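Local coordinates for putative phosphinothricin acetyltransferase YwnH (Bacillus subtilis, PDB 1VHS), which probably confers resistance to phosphinothricin by transferring an acetyl group to it from acetyl-CoA, as a member of the GNAT acetyltransferase family, at residues Ile68-Phe73 and Ala83-Tyr88; Ser117-Ile122 and Leu157-Arg162; Ala8-Leu13 and Asp40-Phe45; Ala15-Tyr20 and Glu34-Glu39. All coordinates share one frame; numbering follows the deposited sequence. Where two conformers were deposited one is given.

Interaction 1. Residues Ile68-Phe73 and Ala83-Tyr88; sequences ISFETF and AEVSIY
Ser69 pairs with Ser86, and Glu71 with Glu84, through two backbone hydrogen bonds each. The four are evenly short: Ser69 N to Ser86 O is 2.8 Å with an angle of 170° at the hydrogen, and Glu84 N to Glu71 O is also 2.8 Å. Strands 68-72 and 83-88 therefore run antiparallel, their directions 155° apart.

The non-hydrogen-bonded pairs Ile68-Ile87 and Phe70-Val85 turn their side chains to one face. Val85 CG2 is central there, 3.9 Å from Ile68 CG2, with the two side chains side by side and pointing the same way, and 4.2 Å from Phe70 CE2.

The other face is polar. Ser69 OG, anti to its own backbone N (chi1 168°), donates to Glu71 OE2 at 2.8 Å, and a water also donates to Glu71 OE2, likewise at 2.8 Å. With Trp44 NE1 bonding to Glu71 OE2 as well, this oxygen has three partners, which together hold it in place.

In the fold this is a beta hairpin: helix 98-109 packs on Ile68, Phe70 and Ile87, strand 54-58 flanks strand 64-72, and strand 117-123 flanks strand 82-89.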
loop_
_atom_site.group_PDB
_atom_site.type_symbol
_atom_site.label_atom_id
_atom_site.label_comp_id
_atom_site.label_asym_id
_atom_site.label_seq_id
_atom_site.Cartn_x
_atom_site.Cartn_y
_atom_site.Cartn_z
ATOM N N ILE A 68 -4.259 -0.595 4.483
ATOM C CA ILE A 68 -3.779 -1.577 3.513
ATOM C C ILE A 68 -4.803 -1.629 2.390
ATOM O O ILE A 68 -5.989 -1.861 2.628
ATOM C CB ILE A 68 -3.689 -2.988 4.120
ATOM C CG1 ILE A 68 -2.840 -2.979 5.389
ATOM C CG2 ILE A 68 -3.075 -3.949 3.105
ATOM C CD1 ILE A 68 -2.845 -4.323 6.105
ATOM N N SER A 69 -4.343 -1.419 1.166
ATOM C CA SER A 69 -5.230 -1.423 0.017
ATOM C C SER A 69 -4.852 -2.519 -0.965
ATOM O O SER A 69 -3.677 -2.674 -1.292
ATOM C CB SER A 69 -5.155 -0.062 -0.695
ATOM O OG SER A 69 -5.781 -0.098 -1.968
ATOM N N PHE A 70 -5.842 -3.294 -1.407
ATOM C CA PHE A 70 -5.603 -4.321 -2.416
ATOM C C PHE A 70 -6.218 -3.733 -3.680
ATOM O O PHE A 70 -7.354 -3.260 -3.663
ATOM C CB PHE A 70 -6.289 -5.642 -2.071
ATOM C CG PHE A 70 -5.633 -6.386 -0.947
ATOM C CD1 PHE A 70 -6.048 -6.198 0.367
ATOM C CD2 PHE A 70 -4.574 -7.249 -1.201
ATOM C CE1 PHE A 70 -5.411 -6.861 1.419
ATOM C CE2 PHE A 70 -3.926 -7.919 -0.157
ATOM C CZ PHE A 70 -4.347 -7.723 1.155
ATOM N N GLU A 71 -5.465 -3.735 -4.770
ATOM C CA GLU A 71 -5.970 -3.168 -6.013
ATOM C C GLU A 71 -5.734 -4.096 -7.182
ATOM O O GLU A 71 -4.816 -4.915 -7.160
ATOM C CB GLU A 71 -5.307 -1.813 -6.257
ATOM C CG GLU A 71 -5.719 -0.761 -5.232
ATOM C CD GLU A 71 -4.837 0.466 -5.254
ATOM O OE1 GLU A 71 -4.586 1.001 -6.355
ATOM O OE2 GLU A 71 -4.401 0.901 -4.165
ATOM N N THR A 72 -6.583 -3.980 -8.198
ATOM C CA THR A 72 -6.459 -4.812 -9.388
ATOM C C THR A 72 -5.206 -4.414 -10.145
ATOM O O THR A 72 -4.768 -3.263 -10.076
ATOM C CB THR A 72 -7.660 -4.625 -10.331
ATOM O OG1 THR A 72 -7.713 -3.262 -10.768
ATOM C CG2 THR A 72 -8.949 -4.972 -9.622
ATOM N N PHE A 73 -4.620 -5.367 -10.860
ATOM C CA PHE A 73 -3.428 -5.077 -11.646
ATOM C C PHE A 73 -3.891 -4.531 -12.989
ATOM O O PHE A 73 -3.455 -3.466 -13.426
ATOM C CB PHE A 73 -2.600 -6.344 -11.867
ATOM C CG PHE A 73 -1.461 -6.157 -12.827
ATOM C CD1 PHE A 73 -0.399 -5.319 -12.513
ATOM C CD2 PHE A 73 -1.469 -6.796 -14.064
ATOM C CE1 PHE A 73 0.645 -5.117 -13.421
ATOM C CE2 PHE A 73 -0.435 -6.604 -14.977
ATOM C CZ PHE A 73 0.625 -5.762 -14.655
ATOM N N ALA A 83 -2.909 -9.142 -7.936
ATOM C CA ALA A 83 -3.262 -7.875 -7.324
ATOM C C ALA A 83 -2.069 -7.132 -6.770
ATOM O O ALA A 83 -0.986 -7.687 -6.602
ATOM C CB ALA A 83 -4.287 -8.105 -6.202
ATOM N N GLU A 84 -2.284 -5.858 -6.480
ATOM C CA GLU A 84 -1.251 -5.026 -5.907
ATOM C C GLU A 84 -1.629 -4.767 -4.460
ATOM O O GLU A 84 -2.812 -4.683 -4.129
ATOM C CB GLU A 84 -1.169 -3.692 -6.653
ATOM C CG GLU A 84 -0.686 -3.818 -8.089
ATOM C CD GLU A 84 -1.211 -2.713 -8.985
ATOM O OE1 GLU A 84 -1.192 -1.536 -8.564
ATOM O OE2 GLU A 84 -1.635 -3.026 -10.118
ATOM N N VAL A 85 -0.632 -4.687 -3.591
ATOM C CA VAL A 85 -0.894 -4.367 -2.197
ATOM C C VAL A 85 -0.147 -3.074 -1.894
ATOM O O VAL A 85 1.034 -2.933 -2.230
ATOM C CB VAL A 85 -0.435 -5.485 -1.224
ATOM C CG1 VAL A 85 1.069 -5.735 -1.351
ATOM C CG2 VAL A 85 -0.788 -5.081 0.211
ATOM N N SER A 86 -0.854 -2.117 -1.296
ATOM C CA SER A 86 -0.279 -0.828 -0.936
ATOM C C SER A 86 -0.484 -0.618 0.561
ATOM O O SER A 86 -1.580 -0.824 1.076
ATOM C CB SER A 86 -0.962 0.299 -1.723
ATOM O OG SER A 86 -2.340 0.372 -1.416
ATOM N N ILE A 87 0.575 -0.224 1.257
ATOM C CA ILE A 87 0.501 0.001 2.688
ATOM C C ILE A 87 1.036 1.378 3.062
ATOM O O ILE A 87 2.176 1.717 2.741
ATOM C CB ILE A 87 1.307 -1.075 3.447
ATOM C CG1 ILE A 87 0.758 -2.461 3.100
ATOM C CG2 ILE A 87 1.248 -0.819 4.953
ATOM C CD1 ILE A 87 1.542 -3.618 3.700
ATOM N N TYR A 88 0.206 2.172 3.732
ATOM C CA TYR A 88 0.608 3.504 4.171
ATOM C C TYR A 88 0.440 3.607 5.678
ATOM O O TYR A 88 -0.561 3.156 6.239
ATOM C CB TYR A 88 -0.223 4.591 3.485
ATOM C CG TYR A 88 0.157 4.799 2.037
ATOM C CD1 TYR A 88 -0.296 3.932 1.045
ATOM C CD2 TYR A 88 0.999 5.850 1.661
ATOM C CE1 TYR A 88 0.078 4.104 -0.290
ATOM C CE2 TYR A 88 1.381 6.029 0.327
ATOM C CZ TYR A 88 0.917 5.152 -0.639
ATOM O OH TYR A 88 1.293 5.313 -1.954
HETATM O O HOH W 1 -2.810 2.916 -3.127
#

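Interaction 2. Residues Ser117-Ile122 and Leu157-Arg162; sequences SLMAFI and LKILGR
Strands 117-123 and 153-163 are antiparallel neighbours in the mixed central sheet, and Leu118-Arg162, Ala120-Leu160 and Ile122-Lys158 are their hydrogen-bonded pairs here. Six backbone bonds join them; Leu118 N to Arg162 O measures 2.9 Å and is nearly straight at 176°, whereas the return bond from Arg162 N to Leu118 O bends to 146°. At Met119 the non-hydrogen-bonded partner is Gly161, and the two CA atoms come within 4.3 Å.

On the face bearing Met119, Phe121 and Ile159, the isoleucine is modelled in two conformers. In the one described its CD1 lies toward one face of the Phe121 ring, but the modelled spacing is too tight to trust. Leu157 CD2 approaches that ring at its edge, 3.6 Å from Phe121 CD2. The SE of selenomethionine Met119 is 4.0 Å from Ile159 CG2 in the same conformer.

The reverse face carries Ile122 and Leu160, whose side chains cross at about a right angle, Ile122 CD1 being 4.1 Å from Leu160 CD2. Phe133 of helix 127-135 packs on both and on Ala120, while Lys158 NZ forms a salt bridge with Glu140. A helix laid across the C-terminal antiparallel strands in this way belongs to the GNAT fold, and Ile122 lies beside Asn126 of the predicted acetyl-CoA site.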
loop_
_atom_site.group_PDB
_atom_site.type_symbol
_atom_site.label_atom_id
_atom_site.label_comp_id
_atom_site.label_asym_id
_atom_site.label_seq_id
_atom_site.Cartn_x
_atom_site.Cartn_y
_atom_site.Cartn_z
ATOM N N SER A 117 -0.972 -13.986 -7.126
ATOM C CA SER A 117 0.263 -13.209 -7.269
ATOM C C SER A 117 0.029 -11.822 -6.699
ATOM O O SER A 117 -0.886 -11.116 -7.117
ATOM C CB SER A 117 0.667 -13.099 -8.748
ATOM O OG SER A 117 0.827 -14.388 -9.326
ATOM N N LEU A 118 0.856 -11.437 -5.739
ATOM C CA LEU A 118 0.720 -10.137 -5.105
ATOM C C LEU A 118 1.959 -9.302 -5.406
ATOM O O LEU A 118 3.072 -9.765 -5.226
ATOM C CB LEU A 118 0.548 -10.330 -3.594
ATOM C CG LEU A 118 0.117 -9.134 -2.750
ATOM C CD1 LEU A 118 -1.218 -8.607 -3.256
ATOM C CD2 LEU A 118 0.014 -9.559 -1.281
HETATM N N MSE A 119 1.758 -8.079 -5.882
HETATM C CA MSE A 119 2.869 -7.191 -6.205
HETATM C C MSE A 119 2.838 -5.904 -5.382
HETATM O O MSE A 119 1.774 -5.444 -4.959
HETATM C CB MSE A 119 2.839 -6.825 -7.696
HETATM C CG MSE A 119 3.249 -7.955 -8.623
HETATM SE SE MSE A 119 3.189 -7.397 -10.490
HETATM C CE MSE A 119 1.332 -7.511 -10.698
ATOM N N ALA A 120 4.018 -5.330 -5.170
ATOM C CA ALA A 120 4.161 -4.091 -4.420
ATOM C C ALA A 120 5.047 -3.141 -5.215
ATOM O O ALA A 120 6.080 -3.549 -5.740
ATOM C CB ALA A 120 4.795 -4.371 -3.048
ATOM N N PHE A 121 4.631 -1.882 -5.307
ATOM C CA PHE A 121 5.385 -0.863 -6.039
ATOM C C PHE A 121 6.097 0.008 -5.019
ATOM O O PHE A 121 5.465 0.769 -4.282
ATOM C CB PHE A 121 4.431 -0.017 -6.893
ATOM C CG PHE A 121 3.819 -0.771 -8.043
ATOM C CD1 PHE A 121 3.110 -1.948 -7.827
ATOM C CD2 PHE A 121 3.961 -0.307 -9.349
ATOM C CE1 PHE A 121 2.552 -2.656 -8.891
ATOM C CE2 PHE A 121 3.407 -1.008 -10.424
ATOM C CZ PHE A 121 2.700 -2.186 -10.191
ATOM N N ILE A 122 7.423 -0.110 -4.986
ATOM C CA ILE A 122 8.245 0.603 -4.026
ATOM C C ILE A 122 9.384 1.356 -4.692
ATOM O O ILE A 122 10.080 0.817 -5.554
ATOM C CB ILE A 122 8.844 -0.405 -2.996
ATOM C CG1 ILE A 122 7.713 -1.224 -2.359
ATOM C CG2 ILE A 122 9.651 0.334 -1.941
ATOM C CD1 ILE A 122 8.187 -2.429 -1.545
ATOM N N LEU A 157 11.407 3.066 -9.857
ATOM C CA LEU A 157 10.302 2.351 -9.238
ATOM C C LEU A 157 10.625 0.865 -9.325
ATOM O O LEU A 157 10.854 0.336 -10.413
ATOM C CB LEU A 157 8.984 2.617 -9.969
ATOM C CG LEU A 157 7.782 1.908 -9.328
ATOM C CD1 LEU A 157 7.501 2.524 -7.949
ATOM C CD2 LEU A 157 6.561 2.039 -10.233
ATOM N N LYS A 158 10.683 0.198 -8.178
ATOM C CA LYS A 158 10.934 -1.230 -8.175
ATOM C C LYS A 158 9.615 -1.954 -7.974
ATOM O O LYS A 158 8.735 -1.481 -7.245
ATOM C CB LYS A 158 11.899 -1.627 -7.053
ATOM C CG LYS A 158 13.358 -1.440 -7.410
ATOM C CD LYS A 158 14.272 -2.091 -6.377
ATOM C CE LYS A 158 15.721 -2.018 -6.831
ATOM N NZ LYS A 158 16.596 -2.883 -5.992
ATOM N N ILE A 159 9.465 -3.088 -8.642
ATOM C CA ILE A 159 8.260 -3.886 -8.498
ATOM C C ILE A 159 8.684 -5.187 -7.835
ATOM O O ILE A 159 9.557 -5.891 -8.347
ATOM C CB ILE A 159 7.614 -4.239 -9.859
ATOM C CG1 ILE A 159 7.339 -2.964 -10.657
ATOM C CG2 ILE A 159 6.303 -5.000 -9.630
ATOM C CD1 ILE A 159 6.666 -1.880 -9.869
ATOM N N LEU A 160 8.093 -5.484 -6.682
ATOM C CA LEU A 160 8.403 -6.716 -5.971
ATOM C C LEU A 160 7.179 -7.600 -6.059
ATOM O O LEU A 160 6.041 -7.119 -6.001
ATOM C CB LEU A 160 8.735 -6.427 -4.504
ATOM C CG LEU A 160 10.186 -6.059 -4.178
ATOM C CD1 LEU A 160 10.649 -4.881 -5.000
ATOM C CD2 LEU A 160 10.285 -5.752 -2.688
ATOM N N GLY A 161 7.397 -8.895 -6.217
ATOM C CA GLY A 161 6.261 -9.776 -6.318
ATOM C C GLY A 161 6.424 -11.060 -5.548
ATOM O O GLY A 161 7.530 -11.466 -5.207
ATOM N N ARG A 162 5.296 -11.692 -5.262
ATOM C CA ARG A 162 5.310 -12.957 -4.559
ATOM C C ARG A 162 4.121 -13.788 -4.973
ATOM O O ARG A 162 2.996 -13.289 -5.017
ATOM C CB ARG A 162 5.258 -12.762 -3.047
ATOM C CG ARG A 162 5.040 -14.107 -2.354
ATOM C CD ARG A 162 5.103 -14.038 -0.869
ATOM N NE ARG A 162 4.610 -15.290 -0.299
ATOM C CZ ARG A 162 4.281 -15.437 0.976
ATOM N NH1 ARG A 162 3.826 -16.605 1.416
ATOM N NH2 ARG A 162 4.415 -14.415 1.807
#

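Interaction 3. Residues Ala8-Leu13 and Asp40-Phe45; sequences AEHRDL and DRMEWF
Phe45 and Leu13 slide past each other in opposite directions, so that the leucine lies lengthwise over one face of the aromatic ring. Leu13 CB stands 4.2 Å from the ring centroid and only 4° off the normal, the evidence for a CH-pi contact centred on the face. Farther along the same side chain, Leu13 CD1 reaches the root of the ring, 3.6 Å from Phe45 CG. Both residues have CG anti to the backbone N (chi1 -179° for Leu13), which extends each toward the opposing segment.

The far end of the ring is met by backbone. Glu9 O lies at the edge, near the ring plane, 3.1 Å from Phe45 CZ, and His10 CA is 3.7 Å from Phe45 CE2. These residues belong to the turn that leads from strand 4-7 into helix 13-24; Asp12 N bonds back to Glu9 O, and Asp12 OD1 receives Glu9 N at 2.8 Å from above the carboxylate plane. The contact thus seats the short helix 42-46 against the N-terminal end of helix 13-24, with Leu54 of strand 54-58 touching both Ala8 and Phe45.

Selenomethionine Met42 bends at its second torsion (56°) and crosses both Leu13 and His10 at about a right angle. Its SE is 4.0 Å from Leu13 CD2, while its CE lies 4.0 Å from His10 NE2, approaching the imidazole obliquely.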
loop_
_atom_site.group_PDB
_atom_site.type_symbol
_atom_site.label_atom_id
_atom_site.label_comp_id
_atom_site.label_asym_id
_atom_site.label_seq_id
_atom_site.Cartn_x
_atom_site.Cartn_y
_atom_site.Cartn_z
ATOM N N ALA A 8 -12.416 -0.690 5.714
ATOM C CA ALA A 8 -12.586 0.759 5.698
ATOM C C ALA A 8 -14.044 1.128 5.449
ATOM O O ALA A 8 -14.800 0.366 4.840
ATOM C CB ALA A 8 -11.701 1.386 4.610
ATOM N N GLU A 9 -14.421 2.311 5.921
ATOM C CA GLU A 9 -15.774 2.825 5.764
ATOM C C GLU A 9 -15.661 4.240 5.213
ATOM O O GLU A 9 -14.597 4.859 5.288
ATOM C CB GLU A 9 -16.478 2.835 7.122
ATOM C CG GLU A 9 -16.202 1.576 7.918
ATOM C CD GLU A 9 -16.871 1.560 9.275
ATOM O OE1 GLU A 9 -16.759 2.559 10.021
ATOM O OE2 GLU A 9 -17.495 0.532 9.597
ATOM N N HIS A 10 -16.756 4.759 4.674
ATOM C CA HIS A 10 -16.742 6.098 4.101
ATOM C C HIS A 10 -16.194 7.173 5.039
ATOM O O HIS A 10 -15.412 8.024 4.612
ATOM C CB HIS A 10 -18.145 6.489 3.631
ATOM C CG HIS A 10 -18.182 7.765 2.849
ATOM N ND1 HIS A 10 -17.800 8.977 3.384
ATOM C CD2 HIS A 10 -18.533 8.015 1.566
ATOM C CE1 HIS A 10 -17.916 9.918 2.465
ATOM N NE2 HIS A 10 -18.359 9.361 1.352
ATOM N N ARG A 11 -16.586 7.140 6.313
ATOM C CA ARG A 11 -16.111 8.147 7.255
ATOM C C ARG A 11 -14.607 8.061 7.497
ATOM O O ARG A 11 -14.034 8.926 8.155
ATOM C CB ARG A 11 -16.869 8.051 8.592
ATOM C CG ARG A 11 -16.575 6.811 9.410
ATOM C CD ARG A 11 -17.658 6.583 10.463
ATOM N NE ARG A 11 -17.594 7.507 11.593
ATOM C CZ ARG A 11 -16.820 7.329 12.660
ATOM N NH1 ARG A 11 -16.036 6.264 12.743
ATOM N NH2 ARG A 11 -16.851 8.200 13.664
ATOM N N ASP A 12 -13.969 7.025 6.954
ATOM C CA ASP A 12 -12.524 6.840 7.101
ATOM C C ASP A 12 -11.728 7.539 5.996
ATOM O O ASP A 12 -10.520 7.733 6.130
ATOM C CB ASP A 12 -12.170 5.351 7.069
ATOM C CG ASP A 12 -12.745 4.583 8.241
ATOM O OD1 ASP A 12 -13.028 3.380 8.071
ATOM O OD2 ASP A 12 -12.897 5.176 9.326
ATOM N N LEU A 13 -12.394 7.904 4.905
ATOM C CA LEU A 13 -11.702 8.555 3.787
ATOM C C LEU A 13 -10.819 9.713 4.238
ATOM O O LEU A 13 -9.675 9.834 3.807
ATOM C CB LEU A 13 -12.707 9.047 2.741
ATOM C CG LEU A 13 -12.088 9.726 1.512
ATOM C CD1 LEU A 13 -11.140 8.756 0.810
ATOM C CD2 LEU A 13 -13.185 10.183 0.566
ATOM N N ASP A 40 -10.432 14.249 -4.442
ATOM C CA ASP A 40 -9.558 13.755 -5.501
ATOM C C ASP A 40 -9.348 12.247 -5.405
ATOM O O ASP A 40 -8.841 11.628 -6.340
ATOM C CB ASP A 40 -8.184 14.434 -5.445
ATOM C CG ASP A 40 -8.264 15.944 -5.531
ATOM O OD1 ASP A 40 -9.009 16.461 -6.392
ATOM O OD2 ASP A 40 -7.564 16.614 -4.742
ATOM N N ARG A 41 -9.737 11.657 -4.278
ATOM C CA ARG A 41 -9.551 10.223 -4.072
ATOM C C ARG A 41 -10.847 9.449 -3.843
ATOM O O ARG A 41 -10.817 8.249 -3.567
ATOM C CB ARG A 41 -8.604 9.998 -2.888
ATOM C CG ARG A 41 -7.234 10.628 -3.069
ATOM C CD ARG A 41 -6.364 9.842 -4.044
ATOM N NE ARG A 41 -5.837 8.621 -3.436
ATOM C CZ ARG A 41 -4.992 7.787 -4.033
ATOM N NH1 ARG A 41 -4.570 8.032 -5.267
ATOM N NH2 ARG A 41 -4.556 6.710 -3.392
HETATM N N MSE A 42 -11.983 10.129 -3.962
HETATM C CA MSE A 42 -13.272 9.479 -3.756
HETATM C C MSE A 42 -13.478 8.306 -4.708
HETATM O O MSE A 42 -14.034 7.278 -4.323
HETATM C CB MSE A 42 -14.410 10.488 -3.930
HETATM C CG MSE A 42 -15.798 9.899 -3.712
HETATM SE SE MSE A 42 -15.994 9.057 -1.980
HETATM C CE MSE A 42 -17.612 8.055 -2.312
ATOM N N GLU A 43 -13.031 8.462 -5.952
ATOM C CA GLU A 43 -13.168 7.402 -6.948
ATOM C C GLU A 43 -12.367 6.172 -6.535
ATOM O O GLU A 43 -12.895 5.065 -6.471
ATOM C CB GLU A 43 -12.685 7.889 -8.318
ATOM C CG GLU A 43 -13.589 8.926 -8.959
ATOM C CD GLU A 43 -14.969 8.384 -9.281
ATOM O OE1 GLU A 43 -15.808 9.156 -9.793
ATOM O OE2 GLU A 43 -15.219 7.185 -9.025
ATOM N N TRP A 44 -11.087 6.385 -6.262
ATOM C CA TRP A 44 -10.192 5.317 -5.842
ATOM C C TRP A 44 -10.769 4.599 -4.628
ATOM O O TRP A 44 -10.796 3.367 -4.567
ATOM C CB TRP A 44 -8.827 5.909 -5.494
ATOM C CG TRP A 44 -7.924 4.976 -4.759
ATOM C CD1 TRP A 44 -7.186 3.955 -5.284
ATOM C CD2 TRP A 44 -7.672 4.973 -3.350
ATOM N NE1 TRP A 44 -6.487 3.315 -4.288
ATOM C CE2 TRP A 44 -6.769 3.919 -3.089
ATOM C CE3 TRP A 44 -8.124 5.759 -2.280
ATOM C CZ2 TRP A 44 -6.307 3.630 -1.802
ATOM C CZ3 TRP A 44 -7.664 5.470 -0.997
ATOM C CH2 TRP A 44 -6.764 4.413 -0.771
ATOM N N PHE A 45 -11.233 5.384 -3.664
ATOM C CA PHE A 45 -11.802 4.848 -2.437
ATOM C C PHE A 45 -12.976 3.917 -2.712
ATOM O O PHE A 45 -12.968 2.759 -2.296
ATOM C CB PHE A 45 -12.256 5.995 -1.532
ATOM C CG PHE A 45 -12.592 5.564 -0.135
ATOM C CD1 PHE A 45 -11.589 5.172 0.744
ATOM C CD2 PHE A 45 -13.911 5.546 0.301
ATOM C CE1 PHE A 45 -11.895 4.766 2.044
ATOM C CE2 PHE A 45 -14.228 5.140 1.600
ATOM C CZ PHE A 45 -13.216 4.751 2.471
#

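Interaction 4. Residues Ala15-Tyr20 and Glu34-Glu39; sequences AVVAIY and EPVTPE
Val36 CG2 meets two side chains of the helix at once: it is 3.9 Å from Val17 CG1 and 3.8 Å from Tyr20 CD2. Val17 and Tyr20 are three residues apart and so point from the same side of helix 13-24, which lets one methyl touch both. Its approach to the Tyr20 ring is oblique, and the side chains of Val36 and Tyr20 cross at about a right angle.

Val17 divides its two branches along the loop. Its CG1, anti to the backbone N (chi1 172°), also comes within 3.6 Å of Val36 O, while CG2 faces Pro38 farther along the loop, 3.9 Å from Pro38 CA. The contact between segments 15-20 and 34-39 is thus apolar in its side chains, and small, at 190 Å² of buried surface.

Polar groups just beyond probably help to hold these positions. Val36 N bonds to Asn21 OD1, tying the loop back to the helix, and Thr37 OG1 bonds to Asp40 OD2 at the approach to helix 42-46. Tyr20 OH bonds to both Asp32 and Thr30, which hold the hydroxyl end of the side chain in place.

Farther out, Arg41 makes a cation-pi contact with the Tyr20 ring, and Tyr88 of the predicted acetyl-CoA site meets it with planes about 50° apart. A first helix and the loop after it, set against the central strands close to the cofactor site, are consistent with the N-terminal part of a GNAT domain.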
loop_
_atom_site.group_PDB
_atom_site.type_symbol
_atom_site.label_atom_id
_atom_site.label_comp_id
_atom_site.label_asym_id
_atom_site.label_seq_id
_atom_site.Cartn_x
_atom_site.Cartn_y
_atom_site.Cartn_z
ATOM N N ALA A 15 -9.310 10.301 7.142
ATOM C CA ALA A 15 -8.109 9.821 7.819
ATOM C C ALA A 15 -7.161 9.108 6.849
ATOM O O ALA A 15 -5.943 9.204 6.982
ATOM C CB ALA A 15 -8.496 8.880 8.947
ATOM N N VAL A 16 -7.730 8.388 5.886
ATOM C CA VAL A 16 -6.940 7.653 4.899
ATOM C C VAL A 16 -6.133 8.635 4.053
ATOM O O VAL A 16 -4.944 8.423 3.811
ATOM C CB VAL A 16 -7.855 6.789 3.987
ATOM C CG1 VAL A 16 -7.068 6.227 2.810
ATOM C CG2 VAL A 16 -8.453 5.641 4.796
ATOM N N VAL A 17 -6.778 9.713 3.615
ATOM C CA VAL A 17 -6.099 10.725 2.813
ATOM C C VAL A 17 -5.072 11.471 3.655
ATOM O O VAL A 17 -3.982 11.796 3.183
ATOM C CB VAL A 17 -7.107 11.737 2.224
ATOM C CG1 VAL A 17 -6.366 12.896 1.563
ATOM C CG2 VAL A 17 -7.993 11.039 1.214
ATOM N N ALA A 18 -5.421 11.746 4.907
ATOM C CA ALA A 18 -4.514 12.444 5.806
ATOM C C ALA A 18 -3.224 11.640 5.978
ATOM O O ALA A 18 -2.127 12.200 5.937
ATOM C CB ALA A 18 -5.183 12.663 7.158
ATOM N N ILE A 19 -3.359 10.330 6.172
ATOM C CA ILE A 19 -2.196 9.462 6.336
ATOM C C ILE A 19 -1.377 9.500 5.048
ATOM O O ILE A 19 -0.149 9.595 5.077
ATOM C CB ILE A 19 -2.622 8.008 6.642
ATOM C CG1 ILE A 19 -3.181 7.935 8.067
ATOM C CG2 ILE A 19 -1.435 7.046 6.450
ATOM C CD1 ILE A 19 -3.730 6.581 8.453
ATOM N N TYR A 20 -2.072 9.430 3.922
ATOM C CA TYR A 20 -1.429 9.478 2.616
ATOM C C TYR A 20 -0.603 10.763 2.508
ATOM O O TYR A 20 0.571 10.729 2.143
ATOM C CB TYR A 20 -2.498 9.450 1.528
ATOM C CG TYR A 20 -1.952 9.479 0.122
ATOM C CD1 TYR A 20 -1.435 8.327 -0.470
ATOM C CD2 TYR A 20 -1.964 10.657 -0.622
ATOM C CE1 TYR A 20 -0.949 8.345 -1.772
ATOM C CE2 TYR A 20 -1.479 10.691 -1.925
ATOM C CZ TYR A 20 -0.974 9.530 -2.492
ATOM O OH TYR A 20 -0.491 9.559 -3.776
ATOM N N GLU A 34 2.546 17.125 -3.909
ATOM C CA GLU A 34 1.623 18.046 -3.255
ATOM C C GLU A 34 0.476 17.263 -2.623
ATOM O O GLU A 34 0.016 16.264 -3.177
ATOM C CB GLU A 34 1.065 19.042 -4.278
ATOM C CG GLU A 34 2.119 19.938 -4.917
ATOM C CD GLU A 34 2.755 20.897 -3.926
ATOM O OE1 GLU A 34 3.678 21.638 -4.324
ATOM O OE2 GLU A 34 2.332 20.916 -2.749
ATOM N N PRO A 35 -0.005 17.708 -1.452
ATOM C CA PRO A 35 -1.107 16.999 -0.793
ATOM C C PRO A 35 -2.376 16.956 -1.641
ATOM O O PRO A 35 -2.676 17.896 -2.384
ATOM C CB PRO A 35 -1.292 17.781 0.508
ATOM C CG PRO A 35 -0.854 19.173 0.135
ATOM C CD PRO A 35 0.385 18.905 -0.688
ATOM N N VAL A 36 -3.114 15.857 -1.534
ATOM C CA VAL A 36 -4.349 15.686 -2.289
ATOM C C VAL A 36 -5.560 15.885 -1.379
ATOM O O VAL A 36 -5.424 15.916 -0.158
ATOM C CB VAL A 36 -4.424 14.277 -2.915
ATOM C CG1 VAL A 36 -3.220 14.047 -3.825
ATOM C CG2 VAL A 36 -4.473 13.220 -1.813
ATOM N N THR A 37 -6.741 16.020 -1.976
ATOM C CA THR A 37 -7.962 16.202 -1.198
ATOM C C THR A 37 -8.839 14.953 -1.268
ATOM O O THR A 37 -8.771 14.185 -2.228
ATOM C CB THR A 37 -8.791 17.400 -1.708
ATOM O OG1 THR A 37 -9.345 17.087 -2.991
ATOM C CG2 THR A 37 -7.921 18.644 -1.824
ATOM N N PRO A 38 -9.681 14.735 -0.245
ATOM C CA PRO A 38 -10.581 13.578 -0.182
ATOM C C PRO A 38 -11.389 13.418 -1.466
ATOM O O PRO A 38 -11.654 12.302 -1.917
ATOM C CB PRO A 38 -11.461 13.900 1.020
ATOM C CG PRO A 38 -10.509 14.616 1.925
ATOM C CD PRO A 38 -9.804 15.556 0.972
ATOM N N GLU A 39 -11.777 14.547 -2.052
ATOM C CA GLU A 39 -12.552 14.537 -3.283
ATOM C C GLU A 39 -11.732 13.968 -4.438
ATOM O O GLU A 39 -12.268 13.281 -5.308
ATOM C CB GLU A 39 -13.021 15.954 -3.614
#

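Overall arrangement
All four contacts lie in one GNAT domain. Along the chain, interaction 4 is nested within the loop closed by interaction 3; interactions 1 and 2 follow in series. Interactions 1 and 2, with centres about 10 Å apart, share the central sheet, where strands 82-89 and 117-123 are neighbours. Interactions 3 and 4, also about 10 Å apart between centres, lie on one side of the chain's centre, opposite interaction 2; interaction 3 meets helix 13-24 at its first residue, interaction 4 farther along it. Interaction 1 bridges the groups: Trp44 of interaction 3 reaches its polar face, and Tyr20 of interaction 4 packs on Tyr88. The N-terminal helices thus meet the sheet beside the predicted acetyl-CoA site.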